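Local coordinates for protein (R)-specific secondary-alkylsulfatase (Pseudomonas sp., PDB 4AXH) that hydrolyses (R)-secondary-alkyl sulfates to (S)-alcohols and sulfate with strict inversion of configuration, using a zinc-dependent metallo-beta-lactamase fold and acting as a homodimer, at residues Ala174-His179 / Lys203-Ser208; Pro122-Val127 / Thr136-Asp141; Pro36-Thr41 / Met505-Tyr510. All blocks are in the same frame, centred on the assembly; numbering follows the deposited sequence.

Contact 1. Residues Ala174-His179 / Lys203-Ser208. With ZN (zinc ion), chain D.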
loop_
_atom_site.group_PDB
_atom_site.type_symbol
_atom_site.label_atom_id
_atom_site.label_comp_id
_atom_site.label_asym_id
_atom_site.label_seq_id
_atom_site.Cartn_x
_atom_site.Cartn_y
_atom_site.Cartn_z
ATOM N N ALA A 174 2.694 -37.353 4.413
ATOM C CA ALA A 174 2.523 -36.095 3.713
ATOM C C ALA A 174 2.280 -34.932 4.655
ATOM O O ALA A 174 1.703 -35.102 5.740
ATOM C CB ALA A 174 1.370 -36.210 2.702
ATOM N N VAL A 175 2.717 -33.745 4.210
ATOM C CA VAL A 175 2.519 -32.477 4.895
ATOM C C VAL A 175 2.039 -31.459 3.874
ATOM O O VAL A 175 2.483 -31.507 2.737
ATOM C CB VAL A 175 3.772 -32.009 5.703
ATOM C CG1 VAL A 175 3.668 -30.550 6.131
ATOM C CG2 VAL A 175 4.002 -32.896 6.916
ATOM N N VAL A 176 1.099 -30.574 4.279
ATOM C CA VAL A 176 0.543 -29.482 3.474
ATOM C C VAL A 176 0.823 -28.191 4.220
ATOM O O VAL A 176 0.499 -28.075 5.389
ATOM C CB VAL A 176 -0.971 -29.644 3.208
ATOM C CG1 VAL A 176 -1.526 -28.479 2.387
ATOM C CG2 VAL A 176 -1.270 -30.964 2.515
ATOM N N TYR A 177 1.446 -27.233 3.545
ATOM C CA TYR A 177 1.712 -25.892 4.053
ATOM C C TYR A 177 0.588 -25.092 3.449
ATOM O O TYR A 177 0.589 -24.897 2.234
ATOM C CB TYR A 177 3.056 -25.335 3.542
ATOM C CG TYR A 177 4.310 -26.024 4.045
ATOM C CD1 TYR A 177 4.385 -26.534 5.345
ATOM C CD2 TYR A 177 5.459 -26.088 3.257
ATOM C CE1 TYR A 177 5.556 -27.122 5.830
ATOM C CE2 TYR A 177 6.644 -26.646 3.746
ATOM C CZ TYR A 177 6.686 -27.167 5.029
ATOM O OH TYR A 177 7.846 -27.730 5.508
ATOM N N SER A 178 -0.407 -24.687 4.254
ATOM C CA SER A 178 -1.548 -23.914 3.757
ATOM C C SER A 178 -1.102 -22.600 3.090
ATOM O O SER A 178 -1.654 -22.217 2.058
ATOM C CB SER A 178 -2.542 -23.627 4.880
ATOM O OG SER A 178 -2.019 -22.774 5.890
ATOM N N HIS A 179 -0.117 -21.914 3.695
ATOM C CA HIS A 179 0.393 -20.628 3.222
ATOM C C HIS A 179 1.780 -20.304 3.815
ATOM O O HIS A 179 2.251 -20.988 4.747
ATOM C CB HIS A 179 -0.623 -19.476 3.498
ATOM C CG HIS A 179 -0.937 -19.239 4.945
ATOM N ND1 HIS A 179 -1.636 -20.172 5.693
ATOM C CD2 HIS A 179 -0.692 -18.154 5.715
ATOM C CE1 HIS A 179 -1.786 -19.625 6.887
ATOM N NE2 HIS A 179 -1.223 -18.414 6.954
ATOM N N LYS A 203 5.713 -36.379 1.216
ATOM C CA LYS A 203 5.240 -35.434 0.206
ATOM C C LYS A 203 4.840 -34.138 0.903
ATOM O O LYS A 203 3.960 -34.143 1.752
ATOM C CB LYS A 203 4.086 -36.041 -0.637
ATOM C CG LYS A 203 4.474 -37.235 -1.535
ATOM C CD LYS A 203 5.102 -36.783 -2.867
ATOM C CE LYS A 203 6.325 -37.584 -3.305
ATOM N NZ LYS A 203 7.073 -36.930 -4.433
ATOM N N VAL A 204 5.532 -33.047 0.597
ATOM C CA VAL A 204 5.291 -31.747 1.211
ATOM C C VAL A 204 4.716 -30.735 0.185
ATOM O O VAL A 204 5.437 -30.229 -0.677
ATOM C CB VAL A 204 6.530 -31.238 1.998
ATOM C CG1 VAL A 204 6.306 -29.839 2.542
ATOM C CG2 VAL A 204 6.848 -32.170 3.142
ATOM N N PHE A 205 3.406 -30.460 0.286
ATOM C CA PHE A 205 2.669 -29.564 -0.621
ATOM C C PHE A 205 2.648 -28.140 -0.115
ATOM O O PHE A 205 2.576 -27.918 1.094
ATOM C CB PHE A 205 1.230 -30.051 -0.829
ATOM C CG PHE A 205 1.091 -31.508 -1.200
ATOM C CD1 PHE A 205 1.045 -32.489 -0.221
ATOM C CD2 PHE A 205 0.981 -31.893 -2.527
ATOM C CE1 PHE A 205 0.916 -33.836 -0.562
ATOM C CE2 PHE A 205 0.857 -33.239 -2.871
ATOM C CZ PHE A 205 0.816 -34.203 -1.887
ATOM N N ALA A 206 2.687 -27.168 -1.056
ATOM C CA ALA A 206 2.679 -25.736 -0.772
ATOM C C ALA A 206 2.186 -24.925 -1.963
ATOM O O ALA A 206 2.439 -25.321 -3.092
ATOM C CB ALA A 206 4.071 -25.253 -0.346
ATOM N N PRO A 207 1.496 -23.765 -1.741
ATOM C CA PRO A 207 1.021 -22.965 -2.887
ATOM C C PRO A 207 2.162 -22.293 -3.640
ATOM O O PRO A 207 3.249 -22.134 -3.088
ATOM C CB PRO A 207 0.095 -21.941 -2.240
ATOM C CG PRO A 207 0.548 -21.838 -0.847
ATOM C CD PRO A 207 1.064 -23.173 -0.456
ATOM N N SER A 208 1.916 -21.919 -4.909
ATOM C CA SER A 208 2.847 -21.245 -5.802
ATOM C C SER A 208 3.544 -20.073 -5.110
ATOM O O SER A 208 2.873 -19.250 -4.453
ATOM C CB SER A 208 2.080 -20.730 -7.022
ATOM O OG SER A 208 2.855 -19.901 -7.875
HETATM ZN ZN ZN D . -1.537 -16.708 8.116
HETATM O O HOH W 1 -0.779 -16.812 10.057
#
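Val175 and Phe205 lie at the heart of a parallel strand pair in the metallo-beta-lactamase fold, a beta-alpha-beta crossover whose first strand runs straight into the zinc-binding His-x-His-x-Asp-His motif. Three backbone bonds join the strands. Val175 N gives its hydrogen to Lys203 O at 2.8 Å, Val175 O accepts from Phe205 N, and Tyr177 N donates to Phe205 O with an N-H...O angle of 170°. The backbones of Ala174 and Val176 turn the other way and are paired with strand 144-147, so the segment 174-176 is an inner strand bonded along both edges.

On the face that carries Ala174, Val176 and Phe205, the phenyl ring presents CE1 at its edge to Ala174 CB (4.1 Å), while CD1 approaches Val176 CG2 at 3.9 Å. Val175 and Val204 share the other face, where the Tyr177 ring from just past the strand joins them. With Tyr177 CG beside its backbone N (chi1 -67°), the ring lies back over Val204, whose CG1 sits against one ring face, 3.4 Å from CE2; Ala206 CB is at the ring edge. Its hydroxyl is hydrogen-bonded to Val262 O, and Phe210 stacks with the ring.

Past the strand end, the polar atoms belong to the metal site. His179 ND1 donates to Ser178 OG at 2.6 Å, and the same hydroxyl is hydrogen-bonded to Asp148 OD2. This second-shell link would help to hold the imidazole's rotation, with NE2 toward the zinc ion, which His181, Glu291 and Asp310 also bind. On the other strand Pro207 has no N-H to offer Tyr177 O, and its ring CD occupies the place beside that oxygen. The zinc ion is 2.1 Å from His179 NE2, and water 1 completes its ligands.

Contact 2. Residues Pro122-Val127 / Thr136-Asp141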
loop_
_atom_site.group_PDB
_atom_site.type_symbol
_atom_site.label_atom_id
_atom_site.label_comp_id
_atom_site.label_asym_id
_atom_site.label_seq_id
_atom_site.Cartn_x
_atom_site.Cartn_y
_atom_site.Cartn_z
ATOM N N PRO A 122 -14.399 -39.224 12.006
ATOM C CA PRO A 122 -13.441 -40.337 12.189
ATOM C C PRO A 122 -12.360 -40.236 11.112
ATOM O O PRO A 122 -12.699 -39.838 9.982
ATOM C CB PRO A 122 -14.312 -41.587 12.041
ATOM C CG PRO A 122 -15.729 -41.103 12.270
ATOM C CD PRO A 122 -15.763 -39.729 11.719
ATOM N N LYS A 123 -11.043 -40.483 11.496
ATOM C CA LYS A 123 -9.842 -40.368 10.638
ATOM C C LYS A 123 -9.423 -38.878 10.427
ATOM O O LYS A 123 -8.524 -38.613 9.626
ATOM C CB LYS A 123 -10.040 -41.036 9.247
ATOM C CG LYS A 123 -10.071 -42.556 9.199
ATOM C CD LYS A 123 -10.224 -43.029 7.725
ATOM C CE LYS A 123 -9.885 -44.495 7.524
ATOM N NZ LYS A 123 -9.558 -44.832 6.111
ATOM N N LEU A 124 -10.075 -37.918 11.122
ATOM C CA LEU A 124 -9.831 -36.477 10.969
ATOM C C LEU A 124 -9.852 -35.747 12.309
ATOM O O LEU A 124 -10.909 -35.585 12.927
ATOM C CB LEU A 124 -10.847 -35.874 9.998
ATOM C CG LEU A 124 -10.539 -34.496 9.460
ATOM C CD1 LEU A 124 -9.415 -34.559 8.446
ATOM C CD2 LEU A 124 -11.775 -33.861 8.826
ATOM N N TYR A 125 -8.664 -35.335 12.759
ATOM C CA TYR A 125 -8.454 -34.690 14.042
ATOM C C TYR A 125 -7.770 -33.329 13.911
ATOM O O TYR A 125 -7.284 -32.951 12.838
ATOM C CB TYR A 125 -7.673 -35.613 14.995
ATOM C CG TYR A 125 -8.310 -36.974 15.149
ATOM C CD1 TYR A 125 -8.127 -37.965 14.186
ATOM C CD2 TYR A 125 -9.115 -37.270 16.240
ATOM C CE1 TYR A 125 -8.769 -39.195 14.286
ATOM C CE2 TYR A 125 -9.711 -38.525 16.379
ATOM C CZ TYR A 125 -9.546 -39.478 15.392
ATOM O OH TYR A 125 -10.158 -40.706 15.497
ATOM N N GLN A 126 -7.757 -32.578 15.015
ATOM C CA GLN A 126 -7.173 -31.266 15.046
ATOM C C GLN A 126 -6.583 -31.014 16.413
ATOM O O GLN A 126 -7.180 -31.399 17.428
ATOM C CB GLN A 126 -8.261 -30.243 14.721
ATOM C CG GLN A 126 -7.777 -29.019 13.973
ATOM C CD GLN A 126 -8.893 -28.345 13.203
ATOM O OE1 GLN A 126 -8.562 -27.858 12.025
ATOM N NE2 GLN A 126 -10.023 -28.177 13.685
ATOM N N VAL A 127 -5.393 -30.401 16.441
ATOM C CA VAL A 127 -4.741 -29.984 17.671
ATOM C C VAL A 127 -4.816 -28.481 17.638
ATOM O O VAL A 127 -4.306 -27.827 16.706
ATOM C CB VAL A 127 -3.290 -30.498 17.873
ATOM C CG1 VAL A 127 -2.739 -30.035 19.227
ATOM C CG2 VAL A 127 -3.218 -32.021 17.767
ATOM N N THR A 136 -3.944 -29.822 11.521
ATOM C CA THR A 136 -4.983 -30.754 11.092
ATOM C C THR A 136 -4.304 -32.119 10.815
ATOM O O THR A 136 -3.330 -32.179 10.058
ATOM C CB THR A 136 -5.684 -30.217 9.856
ATOM O OG1 THR A 136 -6.197 -28.897 10.124
ATOM C CG2 THR A 136 -6.765 -31.165 9.351
ATOM N N ILE A 137 -4.784 -33.187 11.467
ATOM C CA ILE A 137 -4.243 -34.529 11.276
ATOM C C ILE A 137 -5.239 -35.431 10.564
ATOM O O ILE A 137 -6.236 -35.818 11.160
ATOM C CB ILE A 137 -3.702 -35.183 12.571
ATOM C CG1 ILE A 137 -2.680 -34.285 13.259
ATOM C CG2 ILE A 137 -3.094 -36.550 12.235
ATOM C CD1 ILE A 137 -2.675 -34.361 14.749
ATOM N N ILE A 138 -4.960 -35.763 9.301
ATOM C CA ILE A 138 -5.776 -36.669 8.481
ATOM C C ILE A 138 -5.125 -38.041 8.590
ATOM O O ILE A 138 -3.915 -38.175 8.371
ATOM C CB ILE A 138 -5.883 -36.238 6.987
ATOM C CG1 ILE A 138 -6.072 -34.734 6.803
ATOM C CG2 ILE A 138 -6.958 -37.011 6.253
ATOM C CD1 ILE A 138 -5.606 -34.216 5.400
ATOM N N GLU A 139 -5.921 -39.067 8.912
ATOM C CA GLU A 139 -5.411 -40.435 9.005
ATOM C C GLU A 139 -4.920 -41.044 7.679
ATOM O O GLU A 139 -3.777 -40.769 7.283
ATOM C CB GLU A 139 -6.262 -41.327 9.896
ATOM C CG GLU A 139 -5.866 -41.042 11.338
ATOM C CD GLU A 139 -6.736 -41.469 12.493
ATOM O OE1 GLU A 139 -7.667 -42.285 12.301
ATOM O OE2 GLU A 139 -6.405 -41.063 13.626
ATOM N N GLY A 140 -5.751 -41.770 6.963
ATOM C CA GLY A 140 -5.270 -42.327 5.701
ATOM C C GLY A 140 -4.723 -43.733 5.821
ATOM O O GLY A 140 -4.518 -44.239 6.938
ATOM N N ASP A 141 -4.483 -44.362 4.649
ATOM C CA ASP A 141 -4.041 -45.753 4.470
ATOM C C ASP A 141 -2.935 -46.274 5.390
ATOM O O ASP A 141 -3.228 -47.101 6.262
ATOM C CB ASP A 141 -3.815 -46.100 2.980
ATOM C CG ASP A 141 -5.077 -46.072 2.116
ATOM O OD1 ASP A 141 -6.204 -46.140 2.685
ATOM O OD2 ASP A 141 -4.945 -46.042 0.876
HETATM O O HOH W 2 -7.949 -43.840 4.284
#
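Tyr125 and Ile137 form a hydrogen-bonded pair at the middle of an antiparallel beta hairpin, its strand segments 124-127 and 136-138 running at 156° to one another. Tyr125 N donates to Ile137 O and Ile137 N returns the bond to Tyr125 O, each at 2.9 Å. One step beyond the strand, Glu139 N reaches Lys123 O at 2.7 Å and prolongs the pairing into the loops.

Leu124 and Ile138, a non-hydrogen-bonded pair, lie side by side and point the same way, with Leu124 CD1 3.7 Å from Ile138 CG1. Thr136 shares this face, which is turned toward strand 305-307 of the second sheet of the metallo-beta-lactamase fold; its hydroxyl is hydrogen-bonded to Gln354. The reverse face carries Tyr125, Val127 and Ile137. Here Val127 CG2 packs on Ile137 CD1 at 3.9 Å.

Glu139 stretches across the start of the other strand. Its CB rests against Lys123 CB (3.8 Å), and its extended chain then carries the carboxylate to the Tyr125 ring. The two planes are inclined by 34°, and Glu139 OE2 lies obliquely near Tyr125 CE1 (3.1 Å). The extended Lys123 chain runs past Glu139 toward Asp141, and NZ ends 7.0 Å from Glu139 OE1, too far for a salt bridge. NZ donates to water 2, which in turn donates to Asp141 OD1 in a long bond.

Arg167 forms a salt bridge with OE1 of Glu139 and Tyr163 is hydrogen-bonded to OE2. Both carboxylate oxygens of this buried residue therefore have polar partners beyond the hairpin, which would probably favour the ionised acid, whereas Lys123 and Asp141, with charged atoms 5.0 Å apart (NZ to OD1), are bridged by a water at the exposed end, probably a weaker link.

Contact 3. Residues Pro36-Thr41 / Met505-Tyr510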
loop_
_atom_site.group_PDB
_atom_site.type_symbol
_atom_site.label_atom_id
_atom_site.label_comp_id
_atom_site.label_asym_id
_atom_site.label_seq_id
_atom_site.Cartn_x
_atom_site.Cartn_y
_atom_site.Cartn_z
ATOM N N PRO A 36 -7.189 0.159 38.760
ATOM C CA PRO A 36 -8.333 -0.696 38.402
ATOM C C PRO A 36 -9.307 0.020 37.453
ATOM O O PRO A 36 -9.017 1.126 36.956
ATOM C CB PRO A 36 -8.961 -1.014 39.767
ATOM C CG PRO A 36 -8.696 0.224 40.590
ATOM C CD PRO A 36 -7.397 0.808 40.080
ATOM N N ALA A 37 -10.463 -0.621 37.198
ATOM C CA ALA A 37 -11.482 -0.064 36.312
ATOM C C ALA A 37 -12.090 1.193 36.932
ATOM O O ALA A 37 -12.491 1.200 38.111
ATOM C CB ALA A 37 -12.567 -1.096 36.044
ATOM N N SER A 38 -12.137 2.275 36.143
ATOM C CA SER A 38 -12.752 3.505 36.600
ATOM C C SER A 38 -14.282 3.308 36.590
ATOM O O SER A 38 -14.774 2.288 36.081
ATOM C CB SER A 38 -12.316 4.683 35.735
ATOM O OG SER A 38 -13.006 4.754 34.502
ATOM N N ALA A 39 -15.035 4.254 37.184
ATOM C CA ALA A 39 -16.489 4.153 37.246
ATOM C C ALA A 39 -17.085 4.054 35.834
ATOM O O ALA A 39 -17.993 3.245 35.592
ATOM C CB ALA A 39 -17.046 5.368 37.964
ATOM N N ILE A 40 -16.520 4.849 34.912
ATOM C CA ILE A 40 -16.924 5.007 33.524
ATOM C C ILE A 40 -16.639 3.745 32.702
ATOM O O ILE A 40 -17.539 3.269 32.004
ATOM C CB ILE A 40 -16.305 6.287 32.916
ATOM C CG1 ILE A 40 -16.541 7.520 33.832
ATOM C CG2 ILE A 40 -16.838 6.547 31.513
ATOM C CD1 ILE A 40 -15.389 7.776 35.017
ATOM N N THR A 41 -15.396 3.212 32.796
ATOM C CA THR A 41 -14.909 2.008 32.130
ATOM C C THR A 41 -15.793 0.846 32.530
ATOM O O THR A 41 -16.303 0.162 31.647
ATOM C CB THR A 41 -13.406 1.791 32.440
ATOM O OG1 THR A 41 -12.625 2.717 31.685
ATOM C CG2 THR A 41 -12.917 0.374 32.156
ATOM N N MET A 505 -4.241 5.098 28.694
ATOM C CA MET A 505 -4.012 3.999 27.722
ATOM C C MET A 505 -4.549 2.701 28.281
ATOM O O MET A 505 -5.221 1.965 27.574
ATOM C CB MET A 505 -2.518 3.783 27.467
ATOM C CG MET A 505 -1.970 4.596 26.341
ATOM S SD MET A 505 -0.733 3.645 25.439
ATOM C CE MET A 505 0.034 4.975 24.513
ATOM N N GLU A 506 -4.228 2.420 29.559
ATOM C CA GLU A 506 -4.638 1.250 30.323
ATOM C C GLU A 506 -6.157 1.111 30.348
ATOM O O GLU A 506 -6.659 -0.005 30.176
ATOM C CB GLU A 506 -4.081 1.387 31.741
ATOM C CG GLU A 506 -4.378 0.235 32.679
ATOM C CD GLU A 506 -3.586 0.353 33.958
ATOM O OE1 GLU A 506 -3.970 1.166 34.832
ATOM O OE2 GLU A 506 -2.515 -0.292 34.031
ATOM N N GLN A 507 -6.886 2.240 30.556
ATOM C CA GLN A 507 -8.351 2.319 30.577
ATOM C C GLN A 507 -8.889 2.022 29.188
ATOM O O GLN A 507 -9.883 1.311 29.086
ATOM C CB GLN A 507 -8.851 3.694 31.080
ATOM C CG GLN A 507 -8.623 3.993 32.585
ATOM C CD GLN A 507 -9.223 2.993 33.544
ATOM O OE1 GLN A 507 -10.432 2.730 33.541
ATOM N NE2 GLN A 507 -8.389 2.462 34.445
ATOM N N LEU A 508 -8.194 2.499 28.115
ATOM C CA LEU A 508 -8.529 2.216 26.705
ATOM C C LEU A 508 -8.369 0.711 26.408
ATOM O O LEU A 508 -9.131 0.158 25.612
ATOM C CB LEU A 508 -7.691 3.032 25.721
ATOM C CG LEU A 508 -7.935 4.554 25.702
ATOM C CD1 LEU A 508 -6.860 5.268 24.877
ATOM C CD2 LEU A 508 -9.305 4.907 25.160
ATOM N N GLY A 509 -7.394 0.079 27.073
ATOM C CA GLY A 509 -7.108 -1.345 26.983
ATOM C C GLY A 509 -8.183 -2.137 27.687
ATOM O O GLY A 509 -8.617 -3.171 27.179
ATOM N N TYR A 510 -8.638 -1.635 28.870
ATOM C CA TYR A 510 -9.725 -2.238 29.641
ATOM C C TYR A 510 -11.040 -2.156 28.852
ATOM O O TYR A 510 -11.915 -2.991 29.035
ATOM C CB TYR A 510 -9.917 -1.506 30.988
ATOM C CG TYR A 510 -8.817 -1.679 32.022
ATOM C CD1 TYR A 510 -7.981 -2.795 32.006
ATOM C CD2 TYR A 510 -8.638 -0.749 33.046
ATOM C CE1 TYR A 510 -6.977 -2.967 32.962
ATOM C CE2 TYR A 510 -7.616 -0.895 33.989
ATOM C CZ TYR A 510 -6.786 -2.006 33.942
ATOM O OH TYR A 510 -5.782 -2.182 34.866
#
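The N-terminus of helix 39-48 is docked on helix 495-511, part of the alkyl sulfatase dimerisation region, through the side chain of Gln507. Ser38 is the N-cap of the first helix, its OG accepting a weak bond from Thr41 N. Gln507 reaches into this cap from the neighbouring helix. Its CG lies beside the backbone N, and the chain bends at chi2 (-57°), which swings the amide off its own helix and across to the segment 36-41.

The amide is used at both ends. OE1 accepts from Thr41 OG1 at 2.9 Å and from Ser38 N at 3.1 Å; the threonine hydroxyl is tilted 18° from the carbonyl plane and the backbone donor 32°. NE2 points the other way along the chain and donates to Pro36 O at 2.9 Å, with that oxygen close to the amide plane. Tyr477 is the stronger polar partner of Ser38 OG, and Thr41 OG1 is also bonded to Gln511.

Tyr510, one turn further on, supplies the apolar part of the contact, with Thr41 CG2 3.7 Å from Tyr510 CB. Separately, Pro36 O approaches the ring obliquely, 3.9 Å from Tyr510 CE2. Gln507 OE1 lies at the edge of the same ring and Glu506 O over one face. The phenol OH continues to Gln242 and Lys35 O. Away from this contact, Met505 packs on Pro439 of the second subunit.

With two donors facing OE1 and the Pro36 carbonyl facing NE2, the amide orientation is defined: turned over, NE2 would face Ser38 N-H and OE1 would face Pro36 O. OE1 also sits near the start of a helix, where the partial positive charge of the helix N-terminus would probably favour an acceptor such as this oxygen.

Overall arrangement
From the N terminus, the chain first passes the segment 36-41, whose partner in contact 3 comes 464 residues later; that closure encloses both other contacts. Inside it, contact 2 closes a short hairpin loop, and contact 1 follows in series, closing a crossover loop that includes helices 182-185, 188-191 and 194-199. None of the loops cross. Contacts 1 and 2 belong to the same eight-stranded mixed sheet, with strand 144-147 lying between their strand pairs, and their centres are 16 Å apart. Contact 3 lies about 45 Å from contact 1, centre to centre, and ties the N-terminal helix to the helical dimerisation region.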